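Local coordinates for protein soluble lytic murein transglycosylase (Escherichia coli, PDB 1QSA) that cleaves the beta-1,4-glycosidic bonds between N-acetylmuramic acid and N-acetylglucosamine in peptidoglycan, forming a 1,6-anhydro bond in the muramic acid residue, at residues A[374-379]-A[420-425]; A[403-408]-A[432-437]; A[415-420]-A[439-444]; A[447-452]-A[595-600]. All blocks are in the same frame, centred on the assembly; numbering follows the deposited sequence.

Contact 1 of 4, residues A[374-379]-A[420-425]; sequences NVDSAL and ARYAFN
Val375 rests on Arg421 and Tyr422 where the loop 374-377 runs across helix 413-425, a loop-on-helix contact at the surface of this alpha-superhelical protein. The arginine can be followed outward. Its CB lies 3.7 Å from Val375 CG1, and its CG meets the same methyl at 3.6 Å, so the first two carbons supply the apolar support. Arg421 CG stands anti to the backbone N (chi1 -173°), and a bend at the next bond (chi2 65°) then turns the chain away from the loop and along the helix. There NE makes a weak hydrogen bond to Asn425 OD1, one turn later, at 3.0 Å and with an angle of only 125°. Phe424 CD2 lies 3.5 Å above the centre of one guanidinium face. At the tip, NH1 forms salt bridges with Glu447 and Glu446, tying helix 413-425 to the short helix 445-448. Asn374 O accepts a hydrogen bond from Gln418 NE2, pinning the loop by its backbone. The valine's other methyl, CG2, approaches the rim of the Tyr422 ring near its plane, 4.1 Å from Tyr422 CD1, and the Asp376 carboxylate reaches another part of that rim at a steep angle, its OD1 4.2 Å from Tyr422 CE1.

Contact 2 of 4, residues A[403-408]-A[432-437]; sequences EWANLV and SVQATI
Trp404 presents the edge of its indole to the side chain of Gln434: Trp404 CD1 is 3.5 Å from Gln434 CD, and the ring and amide planes stand 71° apart. The two side chains run past each other in opposite directions, the glutamine fully extended with CG anti to its own N (chi1 -172°). Further along the same indole edge, Trp404 NE1 meets the methyl CB of Ala435 at 3.7 Å, and Val408 CG1 reaches that methyl at 4.2 Å. Val408 CG1 also lies 3.7 Å above the indole plane, toward its rim, which limits how the ring can turn. Polar ends are held from outside: Gln434 NE2 donates to Arg401 O in the preceding turn of helix 397-408, while Trp404 NE1 makes a weak hydrogen bond to Leu431 O. Replacing Gln434 by an alanine would probably leave Arg401 O without this donor and open a gap beside Trp404 CD1. The two helical segments, both in the L domain of this alpha-superhelical protein, cross at -37° with axes 10.1 Å apart. Helix 413-425, lying between them in the chain, packs on both, through Ala423 on Trp404 and Ala420 on Ala435, and Met385 of helix 383-393 also touches the tryptophan.

Contact 3 of 4, residues A[415-420]-A[439-444]; sequences EQAQLA and GKLWDH
Gln416 and Gly439 are brought together by the glutamine's torsions: CG lies anti to the carbonyl carbon (chi1 -67°) and the chain then runs extended (chi2 166°), laying the amide against the glycine. Gly439 sits at the end of helix 429-438, which closes in a Schellman motif with Lys440 at positive phi; Leu441 N then bonds back to Thr436 O. Because Gly439 has no side chain, Gln416 OE1 can approach to 3.1 Å from Gly439 CA. The amide nitrogen NE2 is held elsewhere, donating to Val408 O at the end of helix 397-408. A leucine in place of Gln416 would probably leave Val408 O without this donor and remove this polar link between helices 413-425 and 397-408. Beyond the turn, Leu441 directs one branch back to the helix, CD1 lying 3.6 Å from Ala417 CA and 3.8 Å from Ala417 CB. The small alanine lets the leucine methyl come right up to the backbone, with Ala420 flanking it one turn on. A type I turn runs from Leu441 to His444, and the ring NE2 of His444, the N-cap residue of helix 445-448, lies 4.0 Å from Ala417 CB.

Contact 4 of 4, residues A[447-452]-A[595-600]; sequences ERFPLA and DAYYRY. With SO4 (sulfate ion), chain B; SO4 (sulfate ion), chain H.
Phe449 and Tyr597 meet obliquely, their ring planes at 42° and centroids 4.6 Å apart, with Tyr597 CD2 set over one face of Phe449 toward its rim. The Tyr598 side chain crosses that of Phe449 at about a right angle, and its hydroxyl donates to Pro450 O at 2.8 Å, tilted 32° from the carbonyl plane. That carbonyl and Leu451 CD2 both lie at the Tyr598 ring edge, the methyl 3.7 Å from Tyr598 CD1. Phe449 CE2 lies 3.7 Å above the centre of the Arg448 guanidinium plane. Two sulfates, probably from the crystallisation liquor, sit at the guanidinium edge; Arg476 NH2 also bonds sulfate. Sulfate B takes a nearly straight bond from Arg448 NH2 to O4 (175°) and one from NH1 to O2 at 2.8 Å, while Tyr597 OH approaches the same ion; NH2 also donates to O1 of sulfate H, and NH1 to Trp442 O. Tyr598 OH also accepts from Trp481 NE1, and its side chain is about 11 Å from that of Glu478, the predicted catalytic residue of the SLT domain. The contact joins the loop 449-452 after helix 445-448 to helix 582-601, with helix 468-479 beside Phe449 and helix 351-359 beside Tyr597.

Contact 1 is the surface contact of the four; contacts 2, 3 and 4 are buried. Helix 413-425 takes part in contacts 1 and 3, which share Ala420, while contact 2 pairs helices 397-408 and 429-438, the neighbours of that helix in the chain. None of contacts 1 to 3 has a hydrogen bond directly across its two segments: contact 1 packs a loop by methyls on a helix, contact 2 sets an indole edge beside an amide, and contact 3 sets a helix end and the turn after it against a glutamine and alanines. Contact 4 differs, being aromatic, closed by a hydroxyl-to-carbonyl bond and bordered by sulfates. Glu447 and Arg448 tie it to the others through Arg421, Ser432 and Trp442.

Contact 1 of 4, residues A[374-379]-A[420-425]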
loop_
_atom_site.group_PDB
_atom_site.type_symbol
_atom_site.label_atom_id
_atom_site.label_comp_id
_atom_site.label_asym_id
_atom_site.label_seq_id
_atom_site.Cartn_x
_atom_site.Cartn_y
_atom_site.Cartn_z
ATOM N N ASN A 374 -10.791 27.179 17.353
ATOM C CA ASN A 374 -9.432 27.620 17.675
ATOM C C ASN A 374 -8.457 26.496 17.333
ATOM O O ASN A 374 -8.489 25.439 17.961
ATOM C CB ASN A 374 -9.290 27.927 19.170
ATOM C CG ASN A 374 -10.010 29.188 19.584
ATOM O OD1 ASN A 374 -9.529 30.296 19.339
ATOM N ND2 ASN A 374 -11.147 29.028 20.254
ATOM N N VAL A 375 -7.580 26.736 16.360
ATOM C CA VAL A 375 -6.602 25.732 15.945
ATOM C C VAL A 375 -5.213 25.980 16.522
ATOM O O VAL A 375 -4.310 25.149 16.371
ATOM C CB VAL A 375 -6.496 25.647 14.403
ATOM C CG1 VAL A 375 -7.847 25.334 13.813
ATOM C CG2 VAL A 375 -5.950 26.938 13.832
ATOM N N ASP A 376 -5.047 27.128 17.175
ATOM C CA ASP A 376 -3.770 27.489 17.774
ATOM C C ASP A 376 -3.553 26.800 19.113
ATOM O O ASP A 376 -4.341 26.948 20.047
ATOM C CB ASP A 376 -3.662 29.005 17.937
ATOM C CG ASP A 376 -3.725 29.738 16.613
ATOM O OD1 ASP A 376 -3.317 29.159 15.580
ATOM O OD2 ASP A 376 -4.181 30.901 16.608
ATOM N N SER A 377 -2.502 25.999 19.167
ATOM C CA SER A 377 -2.132 25.272 20.371
ATOM C C SER A 377 -0.621 25.380 20.492
ATOM O O SER A 377 0.032 26.012 19.655
ATOM C CB SER A 377 -2.555 23.798 20.264
ATOM O OG SER A 377 -2.018 23.172 19.108
ATOM N N ALA A 378 -0.066 24.800 21.549
ATOM C CA ALA A 378 1.377 24.829 21.740
ATOM C C ALA A 378 2.009 24.077 20.574
ATOM O O ALA A 378 3.101 24.417 20.123
ATOM C CB ALA A 378 1.757 24.167 23.074
ATOM N N LEU A 379 1.283 23.088 20.054
ATOM C CA LEU A 379 1.773 22.281 18.943
ATOM C C LEU A 379 1.979 23.076 17.656
ATOM O O LEU A 379 2.816 22.710 16.831
ATOM C CB LEU A 379 0.849 21.087 18.694
ATOM C CG LEU A 379 0.772 20.064 19.835
ATOM C CD1 LEU A 379 -0.301 19.014 19.538
ATOM C CD2 LEU A 379 2.133 19.403 20.038
ATOM N N ALA A 420 -4.850 19.237 11.592
ATOM C CA ALA A 420 -5.391 19.051 10.243
ATOM C C ALA A 420 -5.925 20.393 9.715
ATOM O O ALA A 420 -5.597 20.809 8.602
ATOM C CB ALA A 420 -6.515 18.002 10.255
ATOM N N ARG A 421 -6.676 21.106 10.555
ATOM C CA ARG A 421 -7.254 22.394 10.150
ATOM C C ARG A 421 -6.190 23.473 9.969
ATOM O O ARG A 421 -6.312 24.315 9.090
ATOM C CB ARG A 421 -8.312 22.848 11.156
ATOM C CG ARG A 421 -9.074 24.094 10.720
ATOM C CD ARG A 421 -9.897 23.825 9.469
ATOM N NE ARG A 421 -10.388 25.059 8.852
ATOM C CZ ARG A 421 -11.390 25.111 7.979
ATOM N NH1 ARG A 421 -12.019 23.999 7.613
ATOM N NH2 ARG A 421 -11.759 26.280 7.467
ATOM N N TYR A 422 -5.148 23.434 10.798
ATOM C CA TYR A 422 -4.046 24.398 10.700
ATOM C C TYR A 422 -3.359 24.212 9.333
ATOM O O TYR A 422 -3.104 25.172 8.617
ATOM C CB TYR A 422 -3.041 24.166 11.826
ATOM C CG TYR A 422 -1.931 25.182 11.857
ATOM C CD1 TYR A 422 -2.096 26.395 12.516
ATOM C CD2 TYR A 422 -0.709 24.925 11.238
ATOM C CE1 TYR A 422 -1.064 27.334 12.561
ATOM C CE2 TYR A 422 0.336 25.863 11.275
ATOM C CZ TYR A 422 0.143 27.061 11.938
ATOM O OH TYR A 422 1.154 27.999 11.979
ATOM N N ALA A 423 -3.121 22.957 8.958
ATOM C CA ALA A 423 -2.507 22.648 7.665
ATOM C C ALA A 423 -3.437 23.108 6.539
ATOM O O ALA A 423 -3.004 23.778 5.605
ATOM C CB ALA A 423 -2.241 21.153 7.574
ATOM N N PHE A 424 -4.723 22.769 6.656
ATOM C CA PHE A 424 -5.745 23.159 5.684
ATOM C C PHE A 424 -5.766 24.691 5.510
ATOM O O PHE A 424 -5.781 25.186 4.388
ATOM C CB PHE A 424 -7.124 22.624 6.145
ATOM C CG PHE A 424 -8.274 23.015 5.252
ATOM C CD1 PHE A 424 -8.658 22.200 4.188
ATOM C CD2 PHE A 424 -8.986 24.198 5.479
ATOM C CE1 PHE A 424 -9.734 22.552 3.360
ATOM C CE2 PHE A 424 -10.068 24.558 4.653
ATOM C CZ PHE A 424 -10.439 23.732 3.591
ATOM N N ASN A 425 -5.723 25.431 6.622
ATOM C CA ASN A 425 -5.732 26.901 6.570
ATOM C C ASN A 425 -4.504 27.487 5.872
ATOM O O ASN A 425 -4.558 28.587 5.310
ATOM C CB ASN A 425 -5.850 27.489 7.977
ATOM C CG ASN A 425 -7.216 27.259 8.600
ATOM O OD1 ASN A 425 -8.176 26.930 7.911
ATOM N ND2 ASN A 425 -7.303 27.420 9.911
#

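Contact 2 of 4, residues A[403-408]-A[432-437]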
loop_
_atom_site.group_PDB
_atom_site.type_symbol
_atom_site.label_atom_id
_atom_site.label_comp_id
_atom_site.label_asym_id
_atom_site.label_seq_id
_atom_site.Cartn_x
_atom_site.Cartn_y
_atom_site.Cartn_z
ATOM N N GLU A 403 8.356 15.141 9.223
ATOM C CA GLU A 403 8.233 16.016 10.390
ATOM C C GLU A 403 6.788 16.034 10.885
ATOM O O GLU A 403 6.536 15.938 12.084
ATOM C CB GLU A 403 8.644 17.447 10.049
ATOM C CG GLU A 403 10.125 17.633 9.802
ATOM C CD GLU A 403 10.946 17.988 11.044
ATOM O OE1 GLU A 403 10.475 17.851 12.200
ATOM O OE2 GLU A 403 12.106 18.395 10.838
ATOM N N TRP A 404 5.845 16.167 9.952
ATOM C CA TRP A 404 4.427 16.218 10.293
ATOM C C TRP A 404 4.000 14.928 10.991
ATOM O O TRP A 404 3.209 14.959 11.942
ATOM C CB TRP A 404 3.594 16.444 9.027
ATOM C CG TRP A 404 2.155 16.805 9.266
ATOM C CD1 TRP A 404 1.058 16.067 8.926
ATOM C CD2 TRP A 404 1.653 18.048 9.790
ATOM N NE1 TRP A 404 -0.098 16.775 9.195
ATOM C CE2 TRP A 404 0.237 17.993 9.724
ATOM C CE3 TRP A 404 2.263 19.205 10.293
ATOM C CZ2 TRP A 404 -0.578 19.056 10.143
ATOM C CZ3 TRP A 404 1.453 20.263 10.707
ATOM C CH2 TRP A 404 0.047 20.179 10.629
ATOM N N ALA A 405 4.555 13.807 10.534
ATOM C CA ALA A 405 4.228 12.502 11.096
ATOM C C ALA A 405 4.536 12.477 12.588
ATOM O O ALA A 405 3.754 11.951 13.373
ATOM C CB ALA A 405 4.995 11.399 10.369
ATOM N N ASN A 406 5.670 13.060 12.978
ATOM C CA ASN A 406 6.054 13.118 14.392
ATOM C C ASN A 406 5.132 14.037 15.171
ATOM O O ASN A 406 4.781 13.752 16.308
ATOM C CB ASN A 406 7.479 13.658 14.551
ATOM C CG ASN A 406 8.531 12.649 14.202
ATOM O OD1 ASN A 406 8.242 11.466 14.034
ATOM N ND2 ASN A 406 9.781 13.104 14.123
ATOM N N LEU A 407 4.764 15.157 14.559
ATOM C CA LEU A 407 3.903 16.132 15.204
ATOM C C LEU A 407 2.480 15.615 15.493
ATOM O O LEU A 407 1.943 15.842 16.581
ATOM C CB LEU A 407 3.881 17.410 14.353
ATOM C CG LEU A 407 3.473 18.751 14.961
ATOM C CD1 LEU A 407 4.166 18.982 16.295
ATOM C CD2 LEU A 407 3.835 19.853 13.972
ATOM N N VAL A 408 1.908 14.840 14.576
ATOM C CA VAL A 408 0.546 14.331 14.763
ATOM C C VAL A 408 0.469 13.018 15.546
ATOM O O VAL A 408 -0.574 12.673 16.095
ATOM C CB VAL A 408 -0.194 14.168 13.403
ATOM C CG1 VAL A 408 -0.188 15.481 12.655
ATOM C CG2 VAL A 408 0.461 13.087 12.552
ATOM N N SER A 432 -2.809 18.246 5.541
ATOM C CA SER A 432 -4.183 18.218 6.032
ATOM C C SER A 432 -4.712 16.784 5.923
ATOM O O SER A 432 -5.216 16.234 6.899
ATOM C CB SER A 432 -5.059 19.177 5.210
ATOM O OG SER A 432 -6.431 19.100 5.580
ATOM N N VAL A 433 -4.540 16.161 4.756
ATOM C CA VAL A 433 -5.022 14.777 4.576
ATOM C C VAL A 433 -4.278 13.823 5.525
ATOM O O VAL A 433 -4.881 12.968 6.190
ATOM C CB VAL A 433 -4.863 14.289 3.094
ATOM C CG1 VAL A 433 -5.212 12.799 2.992
ATOM C CG2 VAL A 433 -5.785 15.089 2.152
ATOM N N GLN A 434 -2.969 14.020 5.653
ATOM C CA GLN A 434 -2.154 13.170 6.514
ATOM C C GLN A 434 -2.618 13.192 7.972
ATOM O O GLN A 434 -2.637 12.154 8.642
ATOM C CB GLN A 434 -0.685 13.591 6.387
ATOM C CG GLN A 434 0.309 12.664 7.080
ATOM C CD GLN A 434 1.736 13.182 7.023
ATOM O OE1 GLN A 434 2.074 14.021 6.193
ATOM N NE2 GLN A 434 2.588 12.661 7.900
ATOM N N ALA A 435 -3.001 14.371 8.457
ATOM C CA ALA A 435 -3.476 14.511 9.829
ATOM C C ALA A 435 -4.837 13.831 9.996
ATOM O O ALA A 435 -5.100 13.233 11.044
ATOM C CB ALA A 435 -3.562 15.975 10.217
ATOM N N THR A 436 -5.709 13.906 8.987
ATOM C CA THR A 436 -7.006 13.237 9.132
ATOM C C THR A 436 -6.813 11.722 9.212
ATOM O O THR A 436 -7.543 11.040 9.923
ATOM C CB THR A 436 -8.019 13.577 7.997
ATOM O OG1 THR A 436 -7.549 13.077 6.737
ATOM C CG2 THR A 436 -8.241 15.082 7.902
ATOM N N ILE A 437 -5.799 11.210 8.519
ATOM C CA ILE A 437 -5.531 9.777 8.540
ATOM C C ILE A 437 -4.967 9.372 9.903
ATOM O O ILE A 437 -5.428 8.401 10.501
ATOM C CB ILE A 437 -4.588 9.362 7.398
ATOM C CG1 ILE A 437 -5.310 9.540 6.069
ATOM C CG2 ILE A 437 -4.127 7.910 7.563
ATOM C CD1 ILE A 437 -4.405 9.430 4.845
#

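Contact 3 of 4, residues A[415-420]-A[439-444]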
loop_
_atom_site.group_PDB
_atom_site.type_symbol
_atom_site.label_atom_id
_atom_site.label_comp_id
_atom_site.label_asym_id
_atom_site.label_seq_id
_atom_site.Cartn_x
_atom_site.Cartn_y
_atom_site.Cartn_z
ATOM N N GLU A 415 -6.435 17.448 19.172
ATOM C CA GLU A 415 -5.177 18.031 18.715
ATOM C C GLU A 415 -4.925 17.665 17.251
ATOM O O GLU A 415 -4.509 18.518 16.468
ATOM C CB GLU A 415 -4.007 17.562 19.585
ATOM C CG GLU A 415 -4.019 18.145 20.999
ATOM C CD GLU A 415 -2.969 17.537 21.922
ATOM O OE1 GLU A 415 -2.657 16.330 21.798
ATOM O OE2 GLU A 415 -2.464 18.274 22.798
ATOM N N GLN A 416 -5.203 16.417 16.878
ATOM C CA GLN A 416 -4.994 15.991 15.485
ATOM C C GLN A 416 -5.921 16.743 14.518
ATOM O O GLN A 416 -5.516 17.078 13.389
ATOM C CB GLN A 416 -5.124 14.471 15.359
ATOM C CG GLN A 416 -3.991 13.735 16.086
ATOM C CD GLN A 416 -4.262 12.254 16.277
ATOM O OE1 GLN A 416 -5.381 11.860 16.589
ATOM N NE2 GLN A 416 -3.228 11.428 16.125
ATOM N N ALA A 417 -7.138 17.058 14.974
ATOM C CA ALA A 417 -8.099 17.810 14.161
ATOM C C ALA A 417 -7.656 19.274 14.039
ATOM O O ALA A 417 -7.810 19.897 12.987
ATOM C CB ALA A 417 -9.518 17.710 14.772
ATOM N N GLN A 418 -7.104 19.826 15.123
ATOM C CA GLN A 418 -6.602 21.200 15.082
ATOM C C GLN A 418 -5.436 21.267 14.105
ATOM O O GLN A 418 -5.350 22.199 13.323
ATOM C CB GLN A 418 -6.107 21.657 16.450
ATOM C CG GLN A 418 -7.193 21.904 17.474
ATOM C CD GLN A 418 -6.598 22.329 18.798
ATOM O OE1 GLN A 418 -5.761 21.627 19.371
ATOM N NE2 GLN A 418 -7.018 23.483 19.291
ATOM N N LEU A 419 -4.532 20.286 14.178
ATOM C CA LEU A 419 -3.381 20.240 13.278
ATOM C C LEU A 419 -3.847 20.084 11.816
ATOM O O LEU A 419 -3.327 20.740 10.911
ATOM C CB LEU A 419 -2.415 19.112 13.692
ATOM C CG LEU A 419 -1.574 19.385 14.957
ATOM C CD1 LEU A 419 -0.819 18.137 15.393
ATOM C CD2 LEU A 419 -0.596 20.535 14.682
ATOM N N ALA A 420 -4.850 19.237 11.592
ATOM C CA ALA A 420 -5.391 19.051 10.243
ATOM C C ALA A 420 -5.925 20.393 9.715
ATOM O O ALA A 420 -5.597 20.809 8.602
ATOM C CB ALA A 420 -6.515 18.002 10.255
ATOM N N GLY A 439 -5.431 10.786 12.786
ATOM C CA GLY A 439 -6.444 10.847 13.824
ATOM C C GLY A 439 -7.708 10.068 13.524
ATOM O O GLY A 439 -8.647 10.098 14.326
ATOM N N LYS A 440 -7.738 9.396 12.368
ATOM C CA LYS A 440 -8.905 8.621 11.923
ATOM C C LYS A 440 -10.151 9.502 11.958
ATOM O O LYS A 440 -11.224 9.066 12.371
ATOM C CB LYS A 440 -9.096 7.365 12.788
ATOM C CG LYS A 440 -7.950 6.381 12.703
ATOM C CD LYS A 440 -8.191 5.177 13.603
ATOM C CE LYS A 440 -7.040 4.181 13.510
ATOM N NZ LYS A 440 -6.894 3.632 12.126
ATOM N N LEU A 441 -9.986 10.744 11.501
ATOM C CA LEU A 441 -11.044 11.758 11.464
ATOM C C LEU A 441 -11.806 11.581 10.159
ATOM O O LEU A 441 -11.889 12.498 9.337
ATOM C CB LEU A 441 -10.395 13.156 11.512
ATOM C CG LEU A 441 -9.397 13.397 12.659
ATOM C CD1 LEU A 441 -8.682 14.747 12.461
ATOM C CD2 LEU A 441 -10.129 13.367 13.984
ATOM N N TRP A 442 -12.423 10.411 10.007
ATOM C CA TRP A 442 -13.104 10.063 8.769
ATOM C C TRP A 442 -14.278 10.929 8.365
ATOM O O TRP A 442 -14.619 10.993 7.182
ATOM C CB TRP A 442 -13.501 8.584 8.790
ATOM C CG TRP A 442 -12.380 7.621 9.162
ATOM C CD1 TRP A 442 -12.466 6.568 10.034
ATOM C CD2 TRP A 442 -11.031 7.617 8.666
ATOM N NE1 TRP A 442 -11.258 5.912 10.112
ATOM C CE2 TRP A 442 -10.361 6.534 9.282
ATOM C CE3 TRP A 442 -10.323 8.423 7.763
ATOM C CZ2 TRP A 442 -9.019 6.239 9.024
ATOM C CZ3 TRP A 442 -8.985 8.129 7.506
ATOM C CH2 TRP A 442 -8.350 7.046 8.136
ATOM N N ASP A 443 -14.919 11.574 9.338
ATOM C CA ASP A 443 -16.053 12.434 9.040
ATOM C C ASP A 443 -15.690 13.915 8.904
ATOM O O ASP A 443 -16.571 14.739 8.653
ATOM C CB ASP A 443 -17.181 12.234 10.062
ATOM C CG ASP A 443 -17.787 10.842 9.997
ATOM O OD1 ASP A 443 -18.128 10.381 8.887
ATOM O OD2 ASP A 443 -17.919 10.196 11.060
ATOM N N HIS A 444 -14.406 14.258 9.069
ATOM C CA HIS A 444 -13.955 15.648 8.880
ATOM C C HIS A 444 -13.686 15.805 7.376
ATOM O O HIS A 444 -12.550 16.019 6.932
ATOM C CB HIS A 444 -12.675 15.921 9.675
ATOM C CG HIS A 444 -12.909 16.162 11.130
ATOM N ND1 HIS A 444 -13.411 15.194 11.977
ATOM C CD2 HIS A 444 -12.714 17.263 11.893
ATOM C CE1 HIS A 444 -13.512 15.691 13.199
ATOM N NE2 HIS A 444 -13.098 16.943 13.172
#

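Contact 4 of 4, residues A[447-452]-A[595-600]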
loop_
_atom_site.group_PDB
_atom_site.type_symbol
_atom_site.label_atom_id
_atom_site.label_comp_id
_atom_site.label_asym_id
_atom_site.label_seq_id
_atom_site.Cartn_x
_atom_site.Cartn_y
_atom_site.Cartn_z
ATOM N N GLU A 447 -11.370 18.720 5.525
ATOM C CA GLU A 447 -9.921 18.559 5.656
ATOM C C GLU A 447 -9.408 17.336 4.903
ATOM O O GLU A 447 -8.251 17.308 4.462
ATOM C CB GLU A 447 -9.506 18.488 7.133
ATOM C CG GLU A 447 -9.738 19.786 7.936
ATOM C CD GLU A 447 -11.191 20.017 8.307
ATOM O OE1 GLU A 447 -11.948 19.039 8.463
ATOM O OE2 GLU A 447 -11.584 21.190 8.462
ATOM N N ARG A 448 -10.265 16.327 4.749
ATOM C CA ARG A 448 -9.894 15.117 4.015
ATOM C C ARG A 448 -9.927 15.340 2.496
ATOM O O ARG A 448 -9.241 14.641 1.749
ATOM C CB ARG A 448 -10.873 13.965 4.314
ATOM C CG ARG A 448 -10.862 13.436 5.766
ATOM C CD ARG A 448 -11.780 12.199 5.915
ATOM N NE ARG A 448 -11.299 11.092 5.104
ATOM C CZ ARG A 448 -12.078 10.175 4.531
ATOM N NH1 ARG A 448 -13.393 10.169 4.740
ATOM N NH2 ARG A 448 -11.535 9.231 3.778
ATOM N N PHE A 449 -10.749 16.284 2.036
ATOM C CA PHE A 449 -10.894 16.512 0.603
ATOM C C PHE A 449 -10.765 17.981 0.259
ATOM O O PHE A 449 -11.701 18.601 -0.253
ATOM C CB PHE A 449 -12.245 15.930 0.153
ATOM C CG PHE A 449 -12.362 14.455 0.416
ATOM C CD1 PHE A 449 -11.668 13.545 -0.388
ATOM C CD2 PHE A 449 -13.049 13.980 1.543
ATOM C CE1 PHE A 449 -11.643 12.181 -0.064
ATOM C CE2 PHE A 449 -13.032 12.625 1.878
ATOM C CZ PHE A 449 -12.324 11.720 1.076
ATOM N N PRO A 450 -9.563 18.544 0.473
ATOM C CA PRO A 450 -9.330 19.958 0.182
ATOM C C PRO A 450 -9.341 20.267 -1.312
ATOM O O PRO A 450 -8.990 19.402 -2.118
ATOM C CB PRO A 450 -7.947 20.197 0.778
ATOM C CG PRO A 450 -7.253 18.875 0.564
ATOM C CD PRO A 450 -8.330 17.892 0.972
ATOM N N LEU A 451 -9.718 21.499 -1.669
ATOM C CA LEU A 451 -9.746 21.934 -3.064
ATOM C C LEU A 451 -8.336 22.321 -3.500
ATOM O O LEU A 451 -8.052 23.480 -3.831
ATOM C CB LEU A 451 -10.708 23.114 -3.248
ATOM C CG LEU A 451 -12.166 22.787 -2.925
ATOM C CD1 LEU A 451 -13.028 24.033 -3.124
ATOM C CD2 LEU A 451 -12.667 21.640 -3.797
ATOM N N ALA A 452 -7.472 21.318 -3.545
ATOM C CA ALA A 452 -6.067 21.499 -3.895
ATOM C C ALA A 452 -5.796 21.822 -5.366
ATOM O O ALA A 452 -6.419 21.241 -6.266
ATOM C CB ALA A 452 -5.303 20.265 -3.488
ATOM N N ASP A 595 -15.308 11.914 -5.917
ATOM C CA ASP A 595 -15.842 12.849 -6.911
ATOM C C ASP A 595 -17.111 13.492 -6.311
ATOM O O ASP A 595 -17.295 14.706 -6.404
ATOM C CB ASP A 595 -16.131 12.124 -8.240
ATOM C CG ASP A 595 -16.300 13.088 -9.403
ATOM O OD1 ASP A 595 -16.257 14.306 -9.160
ATOM O OD2 ASP A 595 -16.461 12.645 -10.559
ATOM N N ALA A 596 -17.942 12.693 -5.643
ATOM C CA ALA A 596 -19.148 13.236 -5.000
ATOM C C ALA A 596 -18.761 14.261 -3.918
ATOM O O ALA A 596 -19.358 15.344 -3.852
ATOM C CB ALA A 596 -19.995 12.119 -4.407
ATOM N N TYR A 597 -17.743 13.954 -3.112
ATOM C CA TYR A 597 -17.297 14.894 -2.081
ATOM C C TYR A 597 -16.810 16.185 -2.738
ATOM O O TYR A 597 -17.148 17.272 -2.289
ATOM C CB TYR A 597 -16.155 14.311 -1.252
ATOM C CG TYR A 597 -16.500 13.085 -0.453
ATOM C CD1 TYR A 597 -17.784 12.889 0.048
ATOM C CD2 TYR A 597 -15.531 12.102 -0.204
ATOM C CE1 TYR A 597 -18.100 11.744 0.781
ATOM C CE2 TYR A 597 -15.838 10.959 0.514
ATOM C CZ TYR A 597 -17.128 10.786 1.002
ATOM O OH TYR A 597 -17.445 9.643 1.685
ATOM N N TYR A 598 -16.027 16.063 -3.814
ATOM C CA TYR A 598 -15.529 17.243 -4.511
ATOM C C TYR A 598 -16.643 18.077 -5.105
ATOM O O TYR A 598 -16.622 19.309 -5.009
ATOM C CB TYR A 598 -14.451 16.870 -5.543
ATOM C CG TYR A 598 -13.083 16.833 -4.888
ATOM C CD1 TYR A 598 -12.492 18.009 -4.430
ATOM C CD2 TYR A 598 -12.441 15.629 -4.603
ATOM C CE1 TYR A 598 -11.300 17.992 -3.688
ATOM C CE2 TYR A 598 -11.240 15.601 -3.853
ATOM C CZ TYR A 598 -10.688 16.781 -3.396
ATOM O OH TYR A 598 -9.571 16.754 -2.581
ATOM N N ARG A 599 -17.646 17.417 -5.675
ATOM C CA ARG A 599 -18.784 18.137 -6.233
ATOM C C ARG A 599 -19.465 18.909 -5.103
ATOM O O ARG A 599 -19.782 20.082 -5.271
ATOM C CB ARG A 599 -19.764 17.174 -6.920
ATOM C CG ARG A 599 -19.268 16.755 -8.309
ATOM C CD ARG A 599 -20.159 15.707 -8.956
ATOM N NE ARG A 599 -21.552 16.156 -9.030
ATOM C CZ ARG A 599 -22.034 17.007 -9.937
ATOM N NH1 ARG A 599 -21.251 17.507 -10.893
ATOM N NH2 ARG A 599 -23.317 17.348 -9.898
ATOM N N TYR A 600 -19.604 18.280 -3.937
ATOM C CA TYR A 600 -20.233 18.943 -2.804
ATOM C C TYR A 600 -19.480 20.216 -2.416
ATOM O O TYR A 600 -20.089 21.285 -2.281
ATOM C CB TYR A 600 -20.337 18.008 -1.591
ATOM C CG TYR A 600 -20.900 18.714 -0.378
ATOM C CD1 TYR A 600 -22.274 18.876 -0.223
ATOM C CD2 TYR A 600 -20.051 19.277 0.580
ATOM C CE1 TYR A 600 -22.789 19.587 0.859
ATOM C CE2 TYR A 600 -20.559 19.993 1.659
ATOM C CZ TYR A 600 -21.924 20.140 1.789
ATOM O OH TYR A 600 -22.430 20.838 2.860
HETATM S S SO4 B . -14.811 7.380 2.512
HETATM O O1 SO4 B . -15.427 7.335 1.171
HETATM O O2 SO4 B . -15.220 8.623 3.197
HETATM O O3 SO4 B . -15.287 6.214 3.275
HETATM O O4 SO4 B . -13.342 7.319 2.416
HETATM S S SO4 H . -8.031 8.107 2.945
HETATM O O1 SO4 H . -9.353 8.177 2.293
HETATM O O2 SO4 H . -7.600 6.699 3.035
HETATM O O3 SO4 H . -7.055 8.869 2.149
HETATM O O4 SO4 H . -8.126 8.683 4.295
#